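Local coordinates for protein esterase D (Lactobacillus rhamnosus, PDB 3DKR) that probably hydrolyses carboxylic esters, as an alpha/beta hydrolase with a catalytic triad, at residues G121-P126 against P186-Q191; R201-L206 against F218-D223. One frame throughout, in Å; residues are numbered along the deposited sequence.

Contact 1 (G121-P126 against P186-Q191)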
loop_
_atom_site.group_PDB
_atom_site.type_symbol
_atom_site.label_atom_id
_atom_site.label_comp_id
_atom_site.label_asym_id
_atom_site.label_seq_id
_atom_site.Cartn_x
_atom_site.Cartn_y
_atom_site.Cartn_z
ATOM N N GLY A 121 -1.858 1.873 -8.880
ATOM C CA GLY A 121 -3.143 1.762 -8.208
ATOM C C GLY A 121 -3.048 1.176 -6.815
ATOM O O GLY A 121 -2.002 1.250 -6.165
ATOM N N VAL A 122 -4.154 0.602 -6.363
ATOM C CA VAL A 122 -4.295 0.193 -4.984
ATOM C C VAL A 122 -4.843 -1.222 -4.869
ATOM O O VAL A 122 -5.592 -1.692 -5.730
ATOM C CB VAL A 122 -5.191 1.160 -4.194
ATOM C CG1 VAL A 122 -4.719 2.624 -4.389
ATOM C CG2 VAL A 122 -6.653 1.005 -4.611
ATOM N N PHE A 123 -4.455 -1.876 -3.787
ATOM C CA PHE A 123 -4.975 -3.176 -3.432
ATOM C C PHE A 123 -5.937 -3.094 -2.246
ATOM O O PHE A 123 -6.413 -4.142 -1.774
ATOM C CB PHE A 123 -3.843 -4.136 -3.066
ATOM C CG PHE A 123 -2.782 -4.297 -4.128
ATOM C CD1 PHE A 123 -3.086 -4.184 -5.485
ATOM C CD2 PHE A 123 -1.489 -4.621 -3.762
ATOM C CE1 PHE A 123 -2.095 -4.370 -6.442
ATOM C CE2 PHE A 123 -0.515 -4.821 -4.710
ATOM C CZ PHE A 123 -0.814 -4.692 -6.044
ATOM N N SER A 124 -6.184 -1.881 -1.755
ATOM C CA SER A 124 -7.283 -1.604 -0.814
ATOM C C SER A 124 -7.556 -0.106 -0.777
ATOM O O SER A 124 -6.741 0.703 -1.251
ATOM C CB SER A 124 -6.969 -2.122 0.594
ATOM O OG SER A 124 -8.169 -2.249 1.353
ATOM N N SER A 125 -8.729 0.253 -0.266
ATOM C CA SER A 125 -9.136 1.663 -0.200
ATOM C C SER A 125 -8.238 2.488 0.702
ATOM O O SER A 125 -7.607 1.962 1.612
ATOM C CB SER A 125 -10.566 1.741 0.300
ATOM O OG SER A 125 -11.443 1.202 -0.667
ATOM N N PRO A 126 -8.167 3.802 0.450
ATOM C CA PRO A 126 -7.328 4.634 1.297
ATOM C C PRO A 126 -7.855 4.752 2.717
ATOM O O PRO A 126 -9.011 4.418 2.990
ATOM C CB PRO A 126 -7.363 5.997 0.586
ATOM C CG PRO A 126 -8.631 5.998 -0.184
ATOM C CD PRO A 126 -8.858 4.582 -0.596
ATOM N N PRO A 186 -3.581 4.873 -16.583
ATOM C CA PRO A 186 -4.398 3.738 -16.204
ATOM C C PRO A 186 -4.243 3.451 -14.703
ATOM O O PRO A 186 -3.116 3.474 -14.187
ATOM C CB PRO A 186 -3.811 2.590 -17.037
ATOM C CG PRO A 186 -3.192 3.267 -18.206
ATOM C CD PRO A 186 -2.700 4.565 -17.729
ATOM N N THR A 187 -5.363 3.210 -14.033
ATOM C CA THR A 187 -5.370 2.951 -12.584
ATOM C C THR A 187 -6.069 1.639 -12.259
ATOM O O THR A 187 -7.166 1.359 -12.745
ATOM C CB THR A 187 -6.052 4.094 -11.842
ATOM O OG1 THR A 187 -5.410 5.325 -12.179
ATOM C CG2 THR A 187 -6.006 3.882 -10.324
ATOM N N PHE A 188 -5.415 0.856 -11.406
ATOM C CA PHE A 188 -5.914 -0.419 -10.914
ATOM C C PHE A 188 -6.509 -0.215 -9.532
ATOM O O PHE A 188 -5.910 0.441 -8.682
ATOM C CB PHE A 188 -4.763 -1.431 -10.823
ATOM C CG PHE A 188 -5.188 -2.795 -10.378
ATOM C CD1 PHE A 188 -5.558 -3.761 -11.309
ATOM C CD2 PHE A 188 -5.270 -3.114 -9.031
ATOM C CE1 PHE A 188 -5.974 -5.029 -10.903
ATOM C CE2 PHE A 188 -5.672 -4.378 -8.625
ATOM C CZ PHE A 188 -6.043 -5.333 -9.565
ATOM N N ILE A 189 -7.684 -0.793 -9.311
ATOM C CA ILE A 189 -8.318 -0.768 -7.984
ATOM C C ILE A 189 -8.758 -2.161 -7.585
ATOM O O ILE A 189 -9.592 -2.771 -8.263
ATOM C CB ILE A 189 -9.542 0.164 -7.927
ATOM C CG1 ILE A 189 -9.144 1.589 -8.306
ATOM C CG2 ILE A 189 -10.166 0.102 -6.518
ATOM C CD1 ILE A 189 -10.314 2.603 -8.398
ATOM N N GLY A 190 -8.172 -2.685 -6.510
ATOM C CA GLY A 190 -8.605 -3.931 -5.920
ATOM C C GLY A 190 -9.067 -3.704 -4.495
ATOM O O GLY A 190 -8.463 -2.921 -3.760
ATOM N N GLN A 191 -10.142 -4.381 -4.099
ATOM C CA GLN A 191 -10.726 -4.184 -2.778
ATOM C C GLN A 191 -11.329 -5.484 -2.249
ATOM O O GLN A 191 -12.126 -6.122 -2.935
ATOM C CB GLN A 191 -11.810 -3.118 -2.859
ATOM C CG GLN A 191 -12.564 -2.875 -1.570
ATOM C CD GLN A 191 -11.666 -2.481 -0.437
ATOM O OE1 GLN A 191 -10.983 -1.455 -0.512
ATOM N NE2 GLN A 191 -11.696 -3.259 0.647
#

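Contact 2 (R201-L206 against F218-D223)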
loop_
_atom_site.group_PDB
_atom_site.type_symbol
_atom_site.label_atom_id
_atom_site.label_comp_id
_atom_site.label_asym_id
_atom_site.label_seq_id
_atom_site.Cartn_x
_atom_site.Cartn_y
_atom_site.Cartn_z
ATOM N N ARG A 201 -16.529 0.450 0.462
ATOM C CA ARG A 201 -17.278 1.358 -0.398
ATOM C C ARG A 201 -16.403 2.497 -0.927
ATOM O O ARG A 201 -16.707 3.104 -1.968
ATOM C CB ARG A 201 -18.488 1.920 0.347
ATOM C CG ARG A 201 -19.588 0.909 0.473
ATOM C CD ARG A 201 -20.735 1.389 1.345
ATOM N NE ARG A 201 -20.310 1.651 2.706
ATOM C CZ ARG A 201 -21.137 2.033 3.673
ATOM N NH1 ARG A 201 -22.433 2.182 3.419
ATOM N NH2 ARG A 201 -20.674 2.262 4.895
ATOM N N LEU A 202 -15.324 2.813 -0.207
ATOM C CA LEU A 202 -14.390 3.848 -0.669
ATOM C C LEU A 202 -13.788 3.533 -2.039
ATOM O O LEU A 202 -13.400 4.443 -2.775
ATOM C CB LEU A 202 -13.257 4.058 0.342
ATOM C CG LEU A 202 -13.533 5.006 1.492
ATOM C CD1 LEU A 202 -14.891 4.754 2.117
ATOM C CD2 LEU A 202 -12.390 4.858 2.530
ATOM N N ALA A 203 -13.698 2.252 -2.377
ATOM C CA ALA A 203 -13.122 1.861 -3.657
ATOM C C ALA A 203 -13.941 2.446 -4.814
ATOM O O ALA A 203 -13.387 2.866 -5.828
ATOM C CB ALA A 203 -13.048 0.342 -3.755
ATOM N N TYR A 204 -15.264 2.444 -4.662
ATOM C CA TYR A 204 -16.150 3.016 -5.672
ATOM C C TYR A 204 -16.000 4.523 -5.767
ATOM O O TYR A 204 -16.029 5.099 -6.859
ATOM C CB TYR A 204 -17.600 2.666 -5.364
ATOM C CG TYR A 204 -17.872 1.185 -5.323
ATOM C CD1 TYR A 204 -17.917 0.445 -6.493
ATOM C CD2 TYR A 204 -18.072 0.524 -4.128
ATOM C CE1 TYR A 204 -18.176 -0.925 -6.476
ATOM C CE2 TYR A 204 -18.319 -0.833 -4.089
ATOM C CZ TYR A 204 -18.381 -1.559 -5.269
ATOM O OH TYR A 204 -18.636 -2.909 -5.268
ATOM N N GLN A 205 -15.805 5.180 -4.625
ATOM C CA GLN A 205 -15.560 6.620 -4.650
ATOM C C GLN A 205 -14.233 6.959 -5.347
ATOM O O GLN A 205 -14.130 7.952 -6.080
ATOM C CB GLN A 205 -15.579 7.205 -3.232
ATOM C CG GLN A 205 -16.953 7.290 -2.581
ATOM C CD GLN A 205 -17.023 8.409 -1.525
ATOM O OE1 GLN A 205 -16.014 8.761 -0.900
ATOM N NE2 GLN A 205 -18.205 8.996 -1.359
ATOM N N LEU A 206 -13.216 6.133 -5.113
ATOM C CA LEU A 206 -11.930 6.321 -5.765
ATOM C C LEU A 206 -12.120 6.175 -7.277
ATOM O O LEU A 206 -11.737 7.057 -8.037
ATOM C CB LEU A 206 -10.904 5.320 -5.219
ATOM C CG LEU A 206 -9.547 5.245 -5.908
ATOM C CD1 LEU A 206 -8.861 6.607 -5.910
ATOM C CD2 LEU A 206 -8.690 4.145 -5.233
ATOM N N PHE A 218 -11.134 -2.200 -12.285
ATOM C CA PHE A 218 -11.713 -2.365 -10.947
ATOM C C PHE A 218 -12.011 -3.827 -10.617
ATOM O O PHE A 218 -12.698 -4.524 -11.383
ATOM C CB PHE A 218 -13.000 -1.536 -10.856
ATOM C CG PHE A 218 -13.621 -1.482 -9.466
ATOM C CD1 PHE A 218 -13.390 -0.386 -8.647
ATOM C CD2 PHE A 218 -14.457 -2.484 -9.002
ATOM C CE1 PHE A 218 -13.959 -0.310 -7.395
ATOM C CE2 PHE A 218 -15.027 -2.422 -7.731
ATOM C CZ PHE A 218 -14.775 -1.325 -6.926
ATOM N N HIS A 219 -11.537 -4.278 -9.458
ATOM C CA HIS A 219 -11.702 -5.666 -9.032
ATOM C C HIS A 219 -12.131 -5.779 -7.583
ATOM O O HIS A 219 -11.525 -5.161 -6.708
ATOM C CB HIS A 219 -10.407 -6.428 -9.242
ATOM C CG HIS A 219 -10.022 -6.519 -10.674
ATOM N ND1 HIS A 219 -10.485 -7.524 -11.496
ATOM C CD2 HIS A 219 -9.262 -5.711 -11.449
ATOM C CE1 HIS A 219 -10.012 -7.337 -12.715
ATOM N NE2 HIS A 219 -9.265 -6.247 -12.713
ATOM N N TRP A 220 -13.198 -6.553 -7.361
ATOM C CA TRP A 220 -13.756 -6.829 -6.034
ATOM C C TRP A 220 -13.439 -8.273 -5.679
ATOM O O TRP A 220 -13.686 -9.167 -6.502
ATOM C CB TRP A 220 -15.277 -6.622 -6.059
ATOM C CG TRP A 220 -15.891 -6.482 -4.700
ATOM C CD1 TRP A 220 -16.541 -7.439 -3.979
ATOM C CD2 TRP A 220 -15.917 -5.295 -3.910
ATOM N NE1 TRP A 220 -16.953 -6.921 -2.762
ATOM C CE2 TRP A 220 -16.575 -5.606 -2.697
ATOM C CE3 TRP A 220 -15.418 -4.011 -4.092
ATOM C CZ2 TRP A 220 -16.773 -4.651 -1.691
ATOM C CZ3 TRP A 220 -15.616 -3.073 -3.106
ATOM C CH2 TRP A 220 -16.283 -3.390 -1.923
ATOM N N TYR A 221 -12.896 -8.508 -4.478
ATOM C CA TYR A 221 -12.463 -9.844 -4.041
ATOM C C TYR A 221 -13.466 -10.309 -2.996
ATOM O O TYR A 221 -13.308 -10.088 -1.802
ATOM C CB TYR A 221 -10.987 -9.811 -3.578
ATOM C CG TYR A 221 -10.123 -9.437 -4.761
ATOM C CD1 TYR A 221 -9.753 -10.386 -5.711
ATOM C CD2 TYR A 221 -9.753 -8.114 -4.974
ATOM C CE1 TYR A 221 -9.012 -10.022 -6.843
ATOM C CE2 TYR A 221 -9.014 -7.736 -6.089
ATOM C CZ TYR A 221 -8.666 -8.689 -7.030
ATOM O OH TYR A 221 -7.934 -8.291 -8.122
ATOM N N ASP A 222 -14.491 -10.998 -3.490
ATOM C CA ASP A 222 -15.761 -11.213 -2.782
ATOM C C ASP A 222 -15.693 -11.558 -1.297
ATOM O O ASP A 222 -16.269 -10.869 -0.448
ATOM C CB ASP A 222 -16.631 -12.259 -3.519
ATOM C CG ASP A 222 -15.860 -13.515 -3.951
ATOM O OD1 ASP A 222 -14.736 -13.786 -3.455
ATOM O OD2 ASP A 222 -16.407 -14.252 -4.804
ATOM N N ASP A 223 -15.031 -12.666 -0.989
ATOM C CA ASP A 223 -15.081 -13.202 0.388
ATOM C C ASP A 223 -13.836 -12.919 1.218
ATOM O O ASP A 223 -13.696 -13.412 2.340
ATOM C CB ASP A 223 -15.348 -14.710 0.363
#

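Contact 1 (G121-P126 against P186-Q191)
Gln191 reaches across from its strand with its amide oxygen, and Ser125 grips that oxygen twice. The backbone N of Ser125 lies 2.8 Å from Gln191 OE1, in the carbonyl plane, while Ser125 OG donates to the same OE1 from 2.7 Å, well above that plane. With CG anti to the backbone N (chi1 176°), the bend of the chain at chi2 (58°) brings OE1 to Ser125; the glutamine has the length for this. The same amide's NE2 is hydrogen-bonded to Asp195, the predicted charge-relay acid. Cut back to an alanine, the side chain could no longer accept from Ser125 N and OG, which would probably leave both without their shared partner and Asp195 without the NE2 donor.

Further back the strands pair in parallel: Val122 N donates to Phe188 O and, 2.9 Å apart, Gly190 N to Val122 O. Gly121 suits its place because a CB would collide with Phe188 O, which Gly121 CA approaches to 3.1 Å. On one face of the sheet Val122 CG2 lies 4.1 Å from Ile189 CG2, under Leu206 of helix 202-209. On the other, Phe188 CE2 meets the edge of the Phe123 ring, 4.1 Å from Phe123 CD1, in the layer covered by helix 234-246.

OE1 bound to Ser125 and NE2 to Asp195, with Ser125 O hydrogen-bonded to Ser101 OG, are consistent with a second-shell role for Gln191 beside the predicted triad.

Contact 2 (R201-L206 against F218-D223)
Ala203 and Tyr204 of helix 202-209 pack on Phe218 and Trp220 in a beta-alpha-beta unit, the crossover from strand 187-192 through the helix to strand 216-221. The short helix and strand segments run antiparallel at 176°, their axes 10.3 Å apart. Phe218 and Trp220, two residues apart on the strand, both point to the helix and fill that distance with rings.

Ala203 faces them with a methyl group, small enough to let the Phe218 edge reach the helix backbone, while the indole rim meets the methyl. Ala203 CB is 3.8 Å from Phe218 CE1 and 4.3 Å from Trp220 CZ3. The Phe218 ring stands edge-on to the helix, Ala203 O lying near its plane.

Tyr204 is the larger bump. Its CG is anti to the carbonyl carbon (chi1 -60°), which sends the ring past the helix flank to lie across both strand aromatics. Phe218 CZ sits over one face of the tyrosine, 3.5 Å from Tyr204 CE1, and Tyr204 CE2 is 3.6 Å from Trp220 CZ3. In both pairs the planes are only modestly inclined, but the rings are displaced and hardly overlap, so the three spread as a staggered cluster on a partly exposed flank. Arg207 adds a cation-pi contact to Phe218. The phenol oxygen finishes the fit: Tyr204 OH rests over one face of the indole, near its border, 3.6 Å from Trp220 CE3.

Overall arrangement
The two contacts follow in series along the chain, both segments of contact 1 preceding both of contact 2, and their centres lie about 8 Å apart. Both reach the central sheet of the alpha/beta hydrolase fold: contact 1 pairs strands 119-122 and 187-192, and contact 2 packs helix 202-209 on the outermost strand, 216-221, the next neighbour of 187-192. The helix also bridges the contacts, Ser125 OG making a packing contact 3.0 Å from Ala203 N. Backbone pairing continues the join, with Ile189 O 2.7 Å from His219 N. The C-terminal end of strand 187-192 and the loop after strand 119-122 carry residues beside the predicted triad of Ser101, Asp195 and His226.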